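Local coordinates for aminopentol aminotransferase (Sphingopyxis macrogoltabida, PDB 6HBV), which transfers the amino group of the fumonisin B1 breakdown product aminopentol to pyruvate, using pyridoxal 5'-phosphate as cofactor, at residues 193-198 and 228-233. Numbering follows the deposited sequence.
Sequences FATPFR and VVDDVR. With PLP (pyridoxal-5'-phosphate), chain C; PMP (4'-deoxy-4'-aminopyridoxal-5'-phosphate), chain D.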
ATOM      1  N   PHE A 193      16.912  13.414  -0.165  1.00 16.05           N
ATOM      2  CA  PHE A 193      16.709  11.978  -0.401  1.00 16.22           C
ATOM      3  C   PHE A 193      17.873  11.429  -1.220  1.00 16.27           C
ATOM      4  O   PHE A 193      18.273  12.053  -2.215  1.00 16.19           O
ATOM      5  CB  PHE A 193      15.441  11.718  -1.215  1.00 16.13           C
ATOM      6  CG  PHE A 193      14.181  11.765  -0.402  1.00 16.45           C
ATOM      7  CD1 PHE A 193      13.764  12.943   0.176  1.00 16.93           C
ATOM      8  CD2 PHE A 193      13.415  10.617  -0.219  1.00 16.46           C
ATOM      9  CE1 PHE A 193      12.598  12.980   0.927  1.00 16.89           C
ATOM     10  CE2 PHE A 193      12.250  10.666   0.536  1.00 15.04           C
ATOM     11  CZ  PHE A 193      11.841  11.837   1.107  1.00 15.87           C
ATOM     12  N   ALA A 194      18.404  10.278  -0.804  1.00 16.52           N
ATOM     13  CA  ALA A 194      19.433   9.559  -1.535  1.00 15.79           C
ATOM     14  C   ALA A 194      19.184   8.062  -1.404  1.00 16.02           C
ATOM     15  O   ALA A 194      18.993   7.569  -0.288  1.00 16.70           O
ATOM     16  CB  ALA A 194      20.808   9.892  -1.028  1.00 15.89           C
ATOM     17  N   THR A 195      19.198   7.368  -2.549  1.00 15.88           N
ATOM     18  CA  THR A 195      19.393   5.917  -2.568  1.00 14.80           C
ATOM     19  C   THR A 195      20.829   5.651  -2.147  1.00 15.33           C
ATOM     20  O   THR A 195      21.740   6.462  -2.402  1.00 15.87           O
ATOM     21  CB  THR A 195      18.963   5.303  -3.903  1.00 14.44           C
ATOM     22  OG1 THR A 195      19.852   5.734  -4.931  1.00 14.49           O
ATOM     23  CG2 THR A 195      17.530   5.656  -4.211  1.00 14.69           C
ATOM     24  N   PRO A 196      21.098   4.516  -1.485  1.00 16.12           N
ATOM     25  CA  PRO A 196      22.454   4.253  -0.992  1.00 15.22           C
ATOM     26  C   PRO A 196      23.502   3.929  -2.068  1.00 15.43           C
ATOM     27  O   PRO A 196      24.691   4.085  -1.776  1.00 16.71           O
ATOM     28  CB  PRO A 196      22.253   3.099  -0.019  1.00 15.89           C
ATOM     29  CG  PRO A 196      21.020   2.383  -0.517  1.00 15.91           C
ATOM     30  CD  PRO A 196      20.138   3.430  -1.163  1.00 15.02           C
ATOM     31  N   PHE A 197      23.070   3.493  -3.270  1.00 15.99           N
ATOM     32  CA  PHE A 197      23.893   3.504  -4.484  1.00 15.71           C
ATOM     33  C   PHE A 197      22.981   3.869  -5.644  1.00 16.97           C
ATOM     34  O   PHE A 197      21.756   3.975  -5.471  1.00 16.69           O
ATOM     35  CB  PHE A 197      24.669   2.196  -4.690  1.00 17.56           C
ATOM     36  CG  PHE A 197      23.901   0.897  -4.824  1.00 15.07           C
ATOM     37  CD1 PHE A 197      23.502   0.187  -3.701  1.00 14.68           C
ATOM     38  CD2 PHE A 197      23.588   0.380  -6.074  1.00 15.50           C
ATOM     39  CE1 PHE A 197      22.803  -1.011  -3.820  1.00 15.23           C
ATOM     40  CE2 PHE A 197      22.891  -0.814  -6.197  1.00 15.97           C
ATOM     41  CZ  PHE A 197      22.497  -1.509  -5.068  1.00 15.80           C
ATOM     42  N   ARG A 198      23.582   4.063  -6.818  1.00 15.55           N
ATOM     43  CA  ARG A 198      22.835   4.367  -8.030  1.00 15.30           C
ATOM     44  C   ARG A 198      22.306   3.045  -8.589  1.00 15.13           C
ATOM     45  O   ARG A 198      23.074   2.159  -9.032  1.00 15.59           O
ATOM     46  CB  ARG A 198      23.694   5.116  -9.055  1.00 16.15           C
ATOM     47  CG  ARG A 198      22.936   5.514 -10.315  1.00 16.02           C
ATOM     48  CD  ARG A 198      21.953   6.622 -10.067  1.00 15.98           C
ATOM     49  NE  ARG A 198      21.328   7.087 -11.291  1.00 15.45           N
ATOM     50  CZ  ARG A 198      20.513   8.120 -11.348  1.00 16.70           C
ATOM     51  NH1 ARG A 198      20.076   8.663 -10.226  1.00 14.95           N
ATOM     52  NH2 ARG A 198      20.155   8.586 -12.525  1.00 17.81           N
ATOM     53  N   VAL A 228      17.583  11.701   4.303  1.00 15.06           N
ATOM     54  CA  VAL A 228      16.726  10.530   4.113  1.00 14.48           C
ATOM     55  C   VAL A 228      17.429   9.543   3.185  1.00 14.28           C
ATOM     56  O   VAL A 228      17.646   9.860   2.005  1.00 14.85           O
ATOM     57  CB  VAL A 228      15.359  10.932   3.557  1.00 14.43           C
ATOM     58  CG1 VAL A 228      14.408   9.747   3.530  1.00 14.33           C
ATOM     59  CG2 VAL A 228      14.749  12.122   4.314  1.00 15.27           C
ATOM     60  N   VAL A 229      17.772   8.358   3.716  1.00 14.48           N
ATOM     61  CA  VAL A 229      18.276   7.293   2.881  1.00 14.02           C
ATOM     62  C   VAL A 229      17.095   6.401   2.492  1.00 14.33           C
ATOM     63  O   VAL A 229      16.382   5.866   3.350  1.00 16.00           O
ATOM     64  CB  VAL A 229      19.406   6.498   3.542  1.00 15.05           C
ATOM     65  CG1 VAL A 229      19.695   5.199   2.811  1.00 16.58           C
ATOM     66  CG2 VAL A 229      20.675   7.322   3.631  1.00 16.56           C
ATOM     67  N   ASP A 230      16.893   6.247   1.189  1.00 13.21           N
ATOM     68  CA  ASP A 230      15.833   5.389   0.674  1.00 14.27           C
ATOM     69  C   ASP A 230      16.434   4.001   0.450  1.00 14.06           C
ATOM     70  O   ASP A 230      17.040   3.754  -0.586  1.00 15.93           O
ATOM     71  CB  ASP A 230      15.222   5.957  -0.586  1.00 14.62           C
ATOM     72  CG  ASP A 230      14.134   5.084  -1.170  1.00 14.75           C
ATOM     73  OD1 ASP A 230      13.901   3.982  -0.601  1.00 14.53           O
ATOM     74  OD2 ASP A 230      13.555   5.519  -2.172  1.00 15.03           O
ATOM     75  N   ASP A 231      16.249   3.132   1.444  1.00 13.88           N
ATOM     76  CA  ASP A 231      16.786   1.793   1.481  1.00 13.64           C
ATOM     77  C   ASP A 231      15.722   0.759   1.070  1.00 14.75           C
ATOM     78  O   ASP A 231      15.874  -0.426   1.400  1.00 14.61           O
ATOM     79  CB  ASP A 231      17.368   1.462   2.856  1.00 14.55           C
ATOM     80  CG  ASP A 231      18.851   1.136   2.821  1.00 15.14           C
ATOM     81  OD1 ASP A 231      19.323   0.540   1.803  1.00 15.07           O
ATOM     82  OD2 ASP A 231      19.539   1.477   3.823  1.00 15.67           O
ATOM     83  N   VAL A 232      14.673   1.182   0.355  1.00 13.72           N
ATOM     84  CA  VAL A 232      13.609   0.257  -0.006  1.00 13.72           C
ATOM     85  C   VAL A 232      14.150  -0.872  -0.883  1.00 14.37           C
ATOM     86  O   VAL A 232      13.732  -2.049  -0.733  1.00 13.96           O
ATOM     87  CB  VAL A 232      12.407   0.986  -0.640  1.00 14.60           C
ATOM     88  CG1 VAL A 232      11.428   0.017  -1.248  1.00 14.38           C
ATOM     89  CG2 VAL A 232      11.679   1.858   0.359  1.00 15.87           C
ATOM     90  N   ARG A 233      15.071  -0.555  -1.800  1.00 13.32           N
ATOM     91  CA  ARG A 233      15.571  -1.524  -2.723  1.00 14.66           C
ATOM     92  C   ARG A 233      16.782  -2.304  -2.195  1.00 14.22           C
ATOM     93  O   ARG A 233      16.853  -3.547  -2.357  1.00 13.15           O
ATOM     94  CB  ARG A 233      15.925  -0.886  -4.063  1.00 15.18           C
ATOM     95  CG  ARG A 233      15.889  -1.892  -5.204  1.00 15.94           C
ATOM     96  CD  ARG A 233      16.359  -1.294  -6.524  1.00 17.38           C
ATOM     97  NE  ARG A 233      15.446  -0.264  -6.995  1.00 19.90           N
ATOM     98  CZ  ARG A 233      15.378   0.201  -8.224  1.00 21.65           C
ATOM     99  NH1 ARG A 233      16.046  -0.409  -9.198  1.00 22.12           N
ATOM    100  NH2 ARG A 233      14.635   1.282  -8.463  1.00 20.20           N
TER
HETATM  101  N1  PLP C 501      12.177   3.648  -3.437  0.50 16.01           N
HETATM  102  C2  PLP C 501      13.064   2.760  -3.904  0.50 15.93           C
HETATM  103  C2A PLP C 501      14.531   3.116  -3.917  0.50 15.54           C
HETATM  104  C3  PLP C 501      12.620   1.447  -4.401  0.50 16.00           C
HETATM  105  O3  PLP C 501      13.477   0.520  -4.882  0.50 17.90           O
HETATM  106  C4  PLP C 501      11.185   1.130  -4.374  0.50 15.84           C
HETATM  107  C4A PLP C 501      10.712  -0.192  -4.869  0.50 16.23           C
HETATM  108  C5  PLP C 501      10.308   2.191  -3.834  0.50 15.30           C
HETATM  109  C6  PLP C 501      10.850   3.400  -3.392  0.50 16.17           C
HETATM  110  C5A PLP C 501       8.811   2.037  -3.734  0.50 15.92           C
HETATM  111  O4P PLP C 501       8.406   0.858  -3.021  0.50 14.25           O
HETATM  112  P   PLP C 501       6.947   0.345  -3.491  0.50 14.19           P
HETATM  113  O1P PLP C 501       7.113  -0.214  -4.850  0.50 12.65           O
HETATM  114  O2P PLP C 501       6.034   1.574  -3.438  0.50 13.05           O
HETATM  115  O3P PLP C 501       6.529  -0.753  -2.546  0.50 13.06           O
HETATM  116  N1  PMP D 502      12.232   3.392  -3.303  0.50 14.04           N
HETATM  117  C2  PMP D 502      13.003   2.558  -4.021  0.50 13.80           C
HETATM  118  C2A PMP D 502      14.508   2.685  -3.943  0.50 13.83           C
HETATM  119  C3  PMP D 502      12.397   1.532  -4.875  0.50 13.62           C
HETATM  120  O3  PMP D 502      13.137   0.681  -5.606  0.50 13.96           O
HETATM  121  C4  PMP D 502      10.924   1.442  -4.921  0.50 14.04           C
HETATM  122  C4A PMP D 502      10.231   0.413  -5.775  0.50 14.14           C
HETATM  123  N4A PMP D 502      11.005   0.031  -6.941  0.50 14.54           N
HETATM  124  C5  PMP D 502      10.171   2.406  -4.094  0.50 13.91           C
HETATM  125  C6  PMP D 502      10.869   3.343  -3.318  0.50 14.37           C
HETATM  126  C5A PMP D 502       8.649   2.383  -4.087  0.50 13.85           C
HETATM  127  O4P PMP D 502       8.177   1.185  -3.443  0.50 14.60           O
HETATM  128  P   PMP D 502       6.751   0.578  -3.850  0.50 14.18           P
HETATM  129  O1P PMP D 502       6.698  -0.661  -2.986  0.50 13.44           O
HETATM  130  O2P PMP D 502       5.670   1.632  -3.594  0.50 12.80           O
HETATM  131  O3P PMP D 502       6.836   0.244  -5.279  0.50 13.95           O
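Phe193 and Val228 lie side by side on one face of the sheet, where Val228 CG1 sits over the Phe193 ring, 4.0 Å from its centroid, in a CH-pi contact. Two backbone bonds pair the parallel strands: Ala194 N to Val228 O (2.9 Å) and Asp230 N to Ala194 O (2.9 Å). Further along, Pro196 CG packs on Asp231 OD1, an oxygen also bound by Ser243. Thr195 OG1 donates to Phe197 O (2.6 Å), while its methyl CG2 turns to the cofactor's C2A. With CG anti to the backbone N (chi1 179°), Asp230 brings OD2 within 2.6 Å of PLP N1, as the pyridine-nitrogen aspartate does in fold-type I PLP enzymes. OD1 accepts from Val232 N in an Asx turn and OD2 is hydrogen-bonded to His146 ND1; both should steady the carboxylate. Val232 packs against the pyridine ring. Arg233, bent at chi3 (-66°), donates from NE to O3 of both cofactor forms (3.0 Å to PLP); a leucine in its place would probably leave this oxygen without that donor and Asn377 without its guanidinium partner. Strands 189-194 and 226-230 are neighbours in the seven-stranded sheet, between 137-141 and 253-256, with helix 118-133 against Phe193 and Val228.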